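Local coordinates for catalase (Bacillus pumilus, PDB 4QOL), which breaks hydrogen peroxide down to water and oxygen at a buried heme and also shows peroxidase-like reactivity toward phenolic substrates, at residues 9-20 / 36-44; 184-195 / 218-228. All coordinates share one frame; numbering follows the deposited sequence.

Overall arrangement
The two contacts lie in series along the chain, about 47 Å between centres and about 29 Å between nearest atoms. Contact 1 joins the N-terminal loop to helix 37-46, with its centre about 40 Å from the centre of the chain; it is packed against other subunits of the tetramer, with Lys42 in a salt bridge to Asp145 of the third. Contact 2 lies about 16 Å from that centre, at the end of strand 211-220 of the antiparallel sheet, with no other chain touching it. Each comes near a bound heme without reaching it: the side chain of Lys42 in contact 1 to about 10 Å, that of Met194 in contact 2 to about 9 Å.

Contact 1. Residues 9-20 / 36-44; sequences LTTNQGVPVGDN and DYHLIEKLA
His38 and Asn20 meet at the N-terminal end of helix 37-46, where the N-terminal arm folds back over it at a subunit interface. With chi1 at 177°, CG stands opposite the backbone N and the histidine ring projects toward the loop. From CB the side chain leads to CG, ND1 and CE1, all beneath Val17 CG2; this methyl sits 3.8 Å from the ring centroid, a CH-pi contact over the face. On the other branch CD2 nears Asp19 O and meets Val17 CG1 at 3.6 Å, so a branched valine suits the place: its two methyls spread over one flat ring. At the tip NE2 donates to Asn20 OD1 at 2.7 Å, the oxygen lying in the ring plane. The same OD1 accepts from Lys42 NZ at 2.9 Å, and the lysine, fully extended, also forms a salt bridge with Asp145 of the third subunit.

One turn away, Glu41 reaches the loop with its carboxylate. OE1 uses its syn lone pair to accept from Asn12 N at 2.8 Å, while the Asn12 amide stacks on the carboxylate, the planes 26° apart; Asn12 ND2 bonds to Gln368 of the second subunit. Tyr37 OH donates to Glu41 OE2 at 2.6 Å, and Gln13 NE2 donates to Tyr37 OH at 3.3 Å.

The helix thus holds an arm that also makes backbone hydrogen bonds to the second subunit. Because an amide oxygen can only accept, His38 NE2 probably carries a proton, which does not settle ND1; the buried Glu41 carboxylate, given N-H and O-H bonds, can probably keep its negative charge.

Contact 2. Residues 184-195 / 218-228; sequences DEGIPANYAEMR and WRPSEGIRNLS
The loop that leads from helix 175-181 toward strand 196-197 runs here against the loop leaving strand 211-220, with a single beta bridge between Pro188 and Asn226. On its flanks Leu227 N donates to Ile187 O at 2.8 Å and Ala189 N to Arg225 O at 2.9 Å; proline, with no N-H to offer, can stand at the bridge because its neighbours make the bonds. Farther along, Arg225 N donates almost straight to Glu193 O (2.9 Å, 175°).

Glu193 and Arg225 carry the polar part. Arg225 holds the carboxylate side-on, NE to OE2 and NH2 to OE1, both at 2.9 Å, although the carboxylate and guanidinium planes are turned 48° apart. Its bend at chi3 (59°) brings the guanidinium over Ala189, whose small methyl CB rests against one face, 3.5 Å from Arg225 CZ. Asn190 ND2 adds a second donor to Glu193 OE1, from the same face as Arg225 NH2, and Asn190 OD1 accepts from Glu193 N, an Asx motif holding the backbone of 190-193, where Glu193 centres an inverse gamma turn. A water joins Glu193 OE2 to Glu222 O.

A second side-on pair, Arg195 with Glu185, lies within the first loop, and Ile224 CD1 rests over the face of that guanidinium, 3.8 Å from Arg195 CZ. Leu227 fills the apolar end, CD1 to Ile187 CG2 and CD2 to Ala189 CB. Pro220 begins the type I turn that ends at Gly223, whose positive phi suits glycine.

Three backbone bonds and a bidentate salt bridge thus connect the end of strand 211-220 in the catalase beta-barrel to the loop after helix 175-181.

Contact 1. Residues 9-20 / 36-44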
loop_
_atom_site.group_PDB
_atom_site.type_symbol
_atom_site.label_atom_id
_atom_site.label_comp_id
_atom_site.label_asym_id
_atom_site.label_seq_id
_atom_site.Cartn_x
_atom_site.Cartn_y
_atom_site.Cartn_z
ATOM N N LEU A 9 6.815 29.917 -3.280
ATOM C CA LEU A 9 7.034 28.473 -3.166
ATOM C C LEU A 9 7.012 28.116 -1.694
ATOM O O LEU A 9 7.627 28.776 -0.932
ATOM C CB LEU A 9 8.360 28.113 -3.848
ATOM C CG LEU A 9 8.560 26.623 -4.040
ATOM C CD1 LEU A 9 7.882 26.179 -5.316
ATOM C CD2 LEU A 9 10.052 26.298 -4.108
ATOM N N THR A 10 6.239 27.100 -1.307
ATOM C CA THR A 10 6.129 26.705 0.090
ATOM C C THR A 10 6.433 25.209 0.242
ATOM O O THR A 10 6.348 24.440 -0.693
ATOM C CB THR A 10 4.726 26.975 0.630
ATOM O OG1 THR A 10 3.799 26.027 0.078
ATOM C CG2 THR A 10 4.277 28.363 0.346
ATOM N N THR A 11 6.672 24.810 1.468
ATOM C CA THR A 11 6.570 23.390 1.816
ATOM C C THR A 11 5.080 22.989 1.888
ATOM O O THR A 11 4.179 23.850 1.846
ATOM C CB THR A 11 7.189 23.133 3.193
ATOM O OG1 THR A 11 6.421 23.738 4.250
ATOM C CG2 THR A 11 8.668 23.604 3.268
ATOM N N ASN A 12 4.800 21.702 2.106
ATOM C CA ASN A 12 3.446 21.236 2.360
ATOM C C ASN A 12 2.833 21.675 3.678
ATOM O O ASN A 12 1.614 21.540 3.846
ATOM C CB ASN A 12 3.341 19.722 2.174
ATOM C CG ASN A 12 3.675 19.286 0.777
ATOM O OD1 ASN A 12 3.445 20.007 -0.205
ATOM N ND2 ASN A 12 4.247 18.082 0.651
ATOM N N GLN A 13 3.687 22.178 4.589
ATOM C CA GLN A 13 3.251 22.772 5.835
ATOM C C GLN A 13 2.845 24.227 5.627
ATOM O O GLN A 13 2.399 24.881 6.575
ATOM C CB GLN A 13 4.333 22.706 6.883
ATOM C CG GLN A 13 4.907 21.310 7.192
ATOM C CD GLN A 13 3.981 20.471 8.026
ATOM O OE1 GLN A 13 2.958 20.946 8.564
ATOM N NE2 GLN A 13 4.276 19.178 8.082
ATOM N N GLY A 14 3.004 24.748 4.421
ATOM C CA GLY A 14 2.700 26.184 4.171
ATOM C C GLY A 14 3.771 27.184 4.562
ATOM O O GLY A 14 3.505 28.365 4.626
ATOM N N VAL A 15 4.976 26.708 4.862
ATOM C CA VAL A 15 6.099 27.590 5.159
ATOM C C VAL A 15 6.759 28.009 3.856
ATOM O O VAL A 15 7.150 27.167 3.028
ATOM C CB VAL A 15 7.140 26.896 6.056
ATOM C CG1 VAL A 15 8.312 27.814 6.324
ATOM C CG2 VAL A 15 6.501 26.465 7.387
ATOM N N PRO A 16 6.926 29.325 3.628
ATOM C CA PRO A 16 7.647 29.733 2.417
ATOM C C PRO A 16 9.086 29.233 2.361
ATOM O O PRO A 16 9.778 29.208 3.390
ATOM C CB PRO A 16 7.565 31.267 2.437
ATOM C CG PRO A 16 6.370 31.586 3.317
ATOM C CD PRO A 16 6.297 30.483 4.321
ATOM N N VAL A 17 9.511 28.808 1.176
ATOM C CA VAL A 17 10.816 28.242 1.010
ATOM C C VAL A 17 11.845 29.377 0.776
ATOM O O VAL A 17 11.722 30.120 -0.185
ATOM C CB VAL A 17 10.799 27.237 -0.180
ATOM C CG1 VAL A 17 12.207 26.866 -0.658
ATOM C CG2 VAL A 17 10.035 25.979 0.266
ATOM N N GLY A 18 12.857 29.449 1.629
ATOM C CA GLY A 18 13.915 30.438 1.446
ATOM C C GLY A 18 14.896 30.201 0.295
ATOM O O GLY A 18 15.427 31.161 -0.307
ATOM N N ASP A 19 15.150 28.929 -0.013
ATOM C CA ASP A 19 16.110 28.546 -1.065
ATOM C C ASP A 19 15.680 27.206 -1.672
ATOM O O ASP A 19 15.729 26.181 -1.005
ATOM C CB ASP A 19 17.480 28.407 -0.404
ATOM C CG ASP A 19 18.653 28.198 -1.400
ATOM O OD1 ASP A 19 18.480 27.825 -2.555
ATOM O OD2 ASP A 19 19.793 28.480 -0.979
ATOM N N ASN A 20 15.283 27.252 -2.944
ATOM C CA ASN A 20 14.910 26.078 -3.651
ATOM C C ASN A 20 16.023 25.539 -4.541
ATOM O O ASN A 20 15.717 24.718 -5.411
ATOM C CB ASN A 20 13.635 26.348 -4.452
ATOM C CG ASN A 20 12.967 25.061 -4.996
ATOM O OD1 ASN A 20 12.836 24.064 -4.286
ATOM N ND2 ASN A 20 12.559 25.109 -6.238
ATOM N N ASP A 36 17.048 19.215 6.870
ATOM C CA ASP A 36 16.697 19.968 5.663
ATOM C C ASP A 36 15.326 19.475 5.281
ATOM O O ASP A 36 15.181 18.586 4.419
ATOM C CB ASP A 36 17.705 19.688 4.536
ATOM C CG ASP A 36 17.496 20.594 3.308
ATOM O OD1 ASP A 36 16.418 21.206 3.197
ATOM O OD2 ASP A 36 18.465 20.741 2.528
ATOM N N TYR A 37 14.319 19.975 5.972
ATOM C CA TYR A 37 12.981 19.452 5.781
ATOM C C TYR A 37 12.514 19.630 4.329
ATOM O O TYR A 37 11.843 18.761 3.776
ATOM C CB TYR A 37 11.989 20.167 6.724
ATOM C CG TYR A 37 10.544 19.726 6.503
ATOM C CD1 TYR A 37 10.069 18.559 7.112
ATOM C CD2 TYR A 37 9.650 20.449 5.668
ATOM C CE1 TYR A 37 8.757 18.152 6.943
ATOM C CE2 TYR A 37 8.354 20.012 5.478
ATOM C CZ TYR A 37 7.894 18.868 6.128
ATOM O OH TYR A 37 6.619 18.409 5.902
ATOM N N HIS A 38 12.801 20.788 3.739
ATOM C CA HIS A 38 12.400 21.015 2.367
ATOM C C HIS A 38 12.972 19.970 1.401
ATOM O O HIS A 38 12.252 19.437 0.551
ATOM C CB HIS A 38 12.795 22.431 1.902
ATOM C CG HIS A 38 12.477 22.731 0.450
ATOM N ND1 HIS A 38 11.273 22.423 -0.145
ATOM C CD2 HIS A 38 13.183 23.376 -0.499
ATOM C CE1 HIS A 38 11.261 22.847 -1.399
ATOM N NE2 HIS A 38 12.427 23.370 -1.660
ATOM N N LEU A 39 14.254 19.693 1.507
ATOM C CA LEU A 39 14.912 18.687 0.656
ATOM C C LEU A 39 14.211 17.323 0.839
ATOM O O LEU A 39 13.826 16.675 -0.144
ATOM C CB LEU A 39 16.408 18.504 0.966
ATOM C CG LEU A 39 17.194 17.404 0.257
ATOM C CD1 LEU A 39 17.357 17.750 -1.238
ATOM C CD2 LEU A 39 18.608 17.144 0.838
ATOM N N ILE A 40 14.063 16.909 2.096
ATOM C CA ILE A 40 13.574 15.583 2.349
ATOM C C ILE A 40 12.089 15.505 1.931
ATOM O O ILE A 40 11.647 14.512 1.293
ATOM C CB ILE A 40 13.793 15.146 3.800
ATOM C CG1 ILE A 40 15.269 15.112 4.153
ATOM C CG2 ILE A 40 13.160 13.789 4.049
ATOM C CD1 ILE A 40 16.080 14.232 3.241
ATOM N N GLU A 41 11.286 16.552 2.194
ATOM C CA GLU A 41 9.856 16.465 1.850
ATOM C C GLU A 41 9.697 16.376 0.321
ATOM O O GLU A 41 8.850 15.642 -0.196
ATOM C CB GLU A 41 9.105 17.698 2.386
ATOM C CG GLU A 41 7.574 17.720 2.133
ATOM C CD GLU A 41 6.921 19.078 2.469
ATOM O OE1 GLU A 41 7.002 19.976 1.639
ATOM O OE2 GLU A 41 6.170 19.117 3.423
ATOM N N LYS A 42 10.469 17.197 -0.399
ATOM C CA LYS A 42 10.402 17.323 -1.838
ATOM C C LYS A 42 10.893 16.024 -2.506
ATOM O O LYS A 42 10.188 15.481 -3.346
ATOM C CB LYS A 42 11.196 18.565 -2.276
ATOM C CG LYS A 42 11.148 18.849 -3.757
ATOM C CD LYS A 42 12.117 20.014 -4.044
ATOM C CE LYS A 42 12.176 20.449 -5.489
ATOM N NZ LYS A 42 13.171 21.551 -5.689
ATOM N N LEU A 43 12.061 15.489 -2.087
ATOM C CA LEU A 43 12.512 14.168 -2.571
ATOM C C LEU A 43 11.546 13.028 -2.198
ATOM O O LEU A 43 11.195 12.170 -3.057
ATOM C CB LEU A 43 13.915 13.855 -2.095
ATOM C CG LEU A 43 15.112 14.635 -2.669
ATOM C CD1 LEU A 43 16.348 14.145 -1.999
ATOM C CD2 LEU A 43 15.159 14.510 -4.191
ATOM N N ALA A 44 10.997 13.044 -0.986
ATOM C CA ALA A 44 10.161 11.935 -0.540
ATOM C C ALA A 44 8.860 11.915 -1.356
ATOM O O ALA A 44 8.317 10.842 -1.671
ATOM C CB ALA A 44 9.833 12.068 0.973
#

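Contact 2. Residues 184-195 / 218-228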
loop_
_atom_site.group_PDB
_atom_site.type_symbol
_atom_site.label_atom_id
_atom_site.label_comp_id
_atom_site.label_asym_id
_atom_site.label_seq_id
_atom_site.Cartn_x
_atom_site.Cartn_y
_atom_site.Cartn_z
ATOM N N ASP A 184 -7.003 -4.928 -41.051
ATOM C CA ASP A 184 -6.243 -3.746 -40.696
ATOM C C ASP A 184 -6.935 -2.984 -39.550
ATOM O O ASP A 184 -6.357 -2.037 -38.977
ATOM C CB ASP A 184 -5.995 -2.831 -41.896
ATOM C CG ASP A 184 -4.916 -3.404 -42.889
ATOM O OD1 ASP A 184 -4.013 -4.197 -42.502
ATOM O OD2 ASP A 184 -4.962 -2.946 -44.050
ATOM N N GLU A 185 -8.151 -3.366 -39.201
ATOM C CA GLU A 185 -8.802 -2.670 -38.068
ATOM C C GLU A 185 -8.119 -3.032 -36.723
ATOM O O GLU A 185 -8.368 -2.360 -35.718
ATOM C CB GLU A 185 -10.322 -2.962 -37.993
ATOM C CG GLU A 185 -11.051 -1.923 -37.167
ATOM C CD GLU A 185 -12.575 -2.073 -37.220
ATOM O OE1 GLU A 185 -13.109 -2.724 -38.135
ATOM O OE2 GLU A 185 -13.235 -1.472 -36.378
ATOM N N GLY A 186 -7.199 -4.013 -36.727
ATOM C CA GLY A 186 -6.332 -4.224 -35.601
ATOM C C GLY A 186 -5.358 -3.093 -35.273
ATOM O O GLY A 186 -4.851 -3.041 -34.156
ATOM N N ILE A 187 -5.198 -2.139 -36.200
ATOM C CA ILE A 187 -4.462 -0.926 -35.969
ATOM C C ILE A 187 -5.262 0.278 -36.457
ATOM O O ILE A 187 -5.051 0.774 -37.570
ATOM C CB ILE A 187 -3.074 -0.912 -36.639
ATOM C CG1 ILE A 187 -2.360 -2.254 -36.468
ATOM C CG2 ILE A 187 -2.255 0.246 -36.046
ATOM C CD1 ILE A 187 -1.006 -2.340 -37.118
ATOM N N PRO A 188 -6.201 0.781 -35.644
ATOM C CA PRO A 188 -6.835 2.039 -35.952
ATOM C C PRO A 188 -5.858 3.187 -36.218
ATOM O O PRO A 188 -4.814 3.231 -35.615
ATOM C CB PRO A 188 -7.727 2.325 -34.705
ATOM C CG PRO A 188 -7.970 0.943 -34.142
ATOM C CD PRO A 188 -6.630 0.234 -34.352
ATOM N N ALA A 189 -6.246 4.139 -37.103
ATOM C CA ALA A 189 -5.333 5.214 -37.427
ATOM C C ALA A 189 -5.072 6.109 -36.223
ATOM O O ALA A 189 -3.967 6.745 -36.106
ATOM C CB ALA A 189 -5.853 6.028 -38.594
ATOM N N ASN A 190 -6.105 6.253 -35.404
ATOM C CA ASN A 190 -6.047 7.028 -34.183
ATOM C C ASN A 190 -7.377 6.739 -33.386
ATOM O O ASN A 190 -8.136 5.885 -33.773
ATOM C CB ASN A 190 -5.880 8.526 -34.520
ATOM C CG ASN A 190 -6.971 9.038 -35.432
ATOM O OD1 ASN A 190 -8.153 8.984 -35.085
ATOM N ND2 ASN A 190 -6.593 9.570 -36.629
ATOM N N TYR A 191 -7.576 7.402 -32.262
ATOM C CA TYR A 191 -8.731 7.115 -31.438
ATOM C C TYR A 191 -10.020 7.750 -31.957
ATOM O O TYR A 191 -11.085 7.301 -31.611
ATOM C CB TYR A 191 -8.482 7.598 -29.997
ATOM C CG TYR A 191 -7.362 6.916 -29.240
ATOM C CD1 TYR A 191 -7.225 5.528 -29.241
ATOM C CD2 TYR A 191 -6.442 7.663 -28.514
ATOM C CE1 TYR A 191 -6.216 4.903 -28.512
ATOM C CE2 TYR A 191 -5.438 7.080 -27.791
ATOM C CZ TYR A 191 -5.294 5.688 -27.795
ATOM O OH TYR A 191 -4.281 5.117 -27.083
ATOM N N ALA A 192 -9.914 8.781 -32.815
ATOM C CA ALA A 192 -11.112 9.486 -33.342
ATOM C C ALA A 192 -11.744 8.759 -34.527
ATOM O O ALA A 192 -12.959 8.672 -34.654
ATOM C CB ALA A 192 -10.752 10.906 -33.757
ATOM N N GLU A 193 -10.920 8.142 -35.354
ATOM C CA GLU A 193 -11.416 7.501 -36.604
ATOM C C GLU A 193 -11.571 6.004 -36.383
ATOM O O GLU A 193 -10.925 5.162 -37.022
ATOM C CB GLU A 193 -10.427 7.807 -37.744
ATOM C CG GLU A 193 -10.347 9.289 -38.099
ATOM C CD GLU A 193 -9.337 9.581 -39.200
ATOM O OE1 GLU A 193 -8.237 10.126 -38.912
ATOM O OE2 GLU A 193 -9.644 9.276 -40.356
ATOM N N MET A 194 -12.394 5.670 -35.385
ATOM C CA MET A 194 -12.413 4.357 -34.776
ATOM C C MET A 194 -13.825 4.028 -34.323
ATOM O O MET A 194 -14.542 4.918 -33.863
ATOM C CB MET A 194 -11.498 4.411 -33.544
ATOM C CG MET A 194 -11.305 3.133 -32.832
ATOM S SD MET A 194 -10.140 3.288 -31.428
ATOM C CE MET A 194 -11.148 4.011 -30.135
ATOM N N ARG A 195 -14.187 2.760 -34.482
ATOM C CA ARG A 195 -15.444 2.193 -34.024
ATOM C C ARG A 195 -15.474 2.101 -32.494
ATOM O O ARG A 195 -14.414 2.131 -31.858
ATOM C CB ARG A 195 -15.515 0.780 -34.586
ATOM C CG ARG A 195 -16.817 0.073 -34.503
ATOM C CD ARG A 195 -16.668 -1.373 -34.948
ATOM N NE ARG A 195 -16.002 -1.536 -36.253
ATOM C CZ ARG A 195 -16.613 -1.707 -37.429
ATOM N NH1 ARG A 195 -17.924 -1.772 -37.515
ATOM N NH2 ARG A 195 -15.893 -1.844 -38.541
ATOM N N TRP A 218 -20.939 2.499 -31.292
ATOM C CA TRP A 218 -20.556 3.883 -31.500
ATOM C C TRP A 218 -20.000 4.029 -32.944
ATOM O O TRP A 218 -19.054 3.317 -33.326
ATOM C CB TRP A 218 -19.432 4.275 -30.535
ATOM C CG TRP A 218 -19.759 4.325 -29.072
ATOM C CD1 TRP A 218 -19.320 3.436 -28.082
ATOM C CD2 TRP A 218 -20.505 5.344 -28.380
ATOM N NE1 TRP A 218 -19.766 3.855 -26.839
ATOM C CE2 TRP A 218 -20.465 5.030 -26.991
ATOM C CE3 TRP A 218 -21.144 6.533 -28.780
ATOM C CZ2 TRP A 218 -21.055 5.850 -26.021
ATOM C CZ3 TRP A 218 -21.785 7.323 -27.797
ATOM C CH2 TRP A 218 -21.725 6.970 -26.438
ATOM N N ARG A 219 -20.566 4.956 -33.703
ATOM C CA ARG A 219 -20.131 5.263 -35.080
ATOM C C ARG A 219 -19.454 6.647 -35.176
ATOM O O ARG A 219 -20.079 7.687 -34.874
ATOM C CB ARG A 219 -21.325 5.231 -36.033
ATOM C CG ARG A 219 -21.513 3.825 -36.484
ATOM C CD ARG A 219 -22.890 3.535 -37.081
ATOM N NE ARG A 219 -23.330 4.432 -38.124
ATOM C CZ ARG A 219 -24.512 4.300 -38.743
ATOM N NH1 ARG A 219 -25.339 3.291 -38.432
ATOM N NH2 ARG A 219 -24.846 5.149 -39.714
ATOM N N PRO A 220 -18.177 6.661 -35.527
ATOM C CA PRO A 220 -17.434 7.896 -35.541
ATOM C C PRO A 220 -17.873 8.876 -36.590
ATOM O O PRO A 220 -17.968 8.528 -37.760
ATOM C CB PRO A 220 -16.019 7.433 -35.839
ATOM C CG PRO A 220 -16.184 6.143 -36.580
ATOM C CD PRO A 220 -17.370 5.511 -36.000
ATOM N N SER A 221 -18.067 10.111 -36.182
ATOM C CA SER A 221 -18.341 11.182 -37.134
ATOM C C SER A 221 -17.175 11.363 -38.067
ATOM O O SER A 221 -17.360 11.760 -39.222
ATOM C CB SER A 221 -18.594 12.498 -36.408
ATOM O OG SER A 221 -17.444 12.934 -35.692
ATOM N N GLU A 222 -15.961 11.026 -37.614
ATOM C CA GLU A 222 -14.753 11.133 -38.439
ATOM C C GLU A 222 -14.500 9.915 -39.377
ATOM O O GLU A 222 -13.535 9.945 -40.134
ATOM C CB GLU A 222 -13.511 11.379 -37.565
ATOM C CG GLU A 222 -13.579 12.644 -36.712
ATOM C CD GLU A 222 -13.544 13.931 -37.502
ATOM O OE1 GLU A 222 -13.082 13.922 -38.644
ATOM O OE2 GLU A 222 -13.997 14.961 -36.984
ATOM N N GLY A 223 -15.377 8.914 -39.359
ATOM C CA GLY A 223 -15.248 7.717 -40.187
ATOM C C GLY A 223 -14.322 6.753 -39.537
ATOM O O GLY A 223 -13.523 7.167 -38.697
ATOM N N ILE A 224 -14.374 5.484 -39.940
ATOM C CA ILE A 224 -13.412 4.495 -39.521
ATOM C C ILE A 224 -12.200 4.495 -40.450
ATOM O O ILE A 224 -12.355 4.368 -41.672
ATOM C CB ILE A 224 -14.056 3.097 -39.507
ATOM C CG1 ILE A 224 -15.093 3.042 -38.394
ATOM C CG2 ILE A 224 -12.991 1.986 -39.382
ATOM C CD1 ILE A 224 -16.080 1.902 -38.484
ATOM N N ARG A 225 -10.995 4.635 -39.914
ATOM C CA ARG A 225 -9.762 4.505 -40.716
ATOM C C ARG A 225 -8.697 3.742 -40.028
ATOM O O ARG A 225 -8.539 3.874 -38.807
ATOM C CB ARG A 225 -9.183 5.880 -41.062
ATOM C CG ARG A 225 -8.082 5.829 -42.079
ATOM C CD ARG A 225 -7.753 7.216 -42.626
ATOM N NE ARG A 225 -7.328 8.176 -41.609
ATOM C CZ ARG A 225 -6.069 8.387 -41.201
ATOM N NH1 ARG A 225 -5.041 7.683 -41.666
ATOM N NH2 ARG A 225 -5.836 9.275 -40.254
ATOM N N ASN A 226 -8.010 2.881 -40.766
ATOM C CA ASN A 226 -7.121 1.894 -40.238
ATOM C C ASN A 226 -5.712 2.079 -40.855
ATOM O O ASN A 226 -5.534 2.779 -41.863
ATOM C CB ASN A 226 -7.600 0.483 -40.516
ATOM C CG ASN A 226 -8.992 0.217 -40.006
ATOM O OD1 ASN A 226 -9.861 -0.322 -40.738
ATOM N ND2 ASN A 226 -9.256 0.683 -38.823
ATOM N N LEU A 227 -4.734 1.404 -40.258
ATOM C CA LEU A 227 -3.359 1.387 -40.759
ATOM C C LEU A 227 -2.926 -0.005 -41.168
ATOM O O LEU A 227 -3.120 -0.985 -40.425
ATOM C CB LEU A 227 -2.339 1.899 -39.715
ATOM C CG LEU A 227 -2.664 3.240 -39.057
ATOM C CD1 LEU A 227 -1.685 3.586 -37.953
ATOM C CD2 LEU A 227 -2.705 4.352 -40.086
ATOM N N SER A 228 -2.282 -0.084 -42.357
ATOM C CA SER A 228 -1.554 -1.308 -42.722
ATOM C C SER A 228 -0.340 -1.481 -41.816
ATOM O O SER A 228 0.069 -0.548 -41.139
ATOM C CB SER A 228 -1.095 -1.242 -44.189
ATOM O OG SER A 228 -0.084 -0.227 -44.313
HETATM O O HOH W 1 -2.929 -3.565 -39.967
HETATM O O HOH W 2 -12.577 -1.764 -40.776
HETATM O O HOH W 3 -15.171 10.463 -34.644
HETATM O O HOH W 4 -11.784 8.425 -41.446
#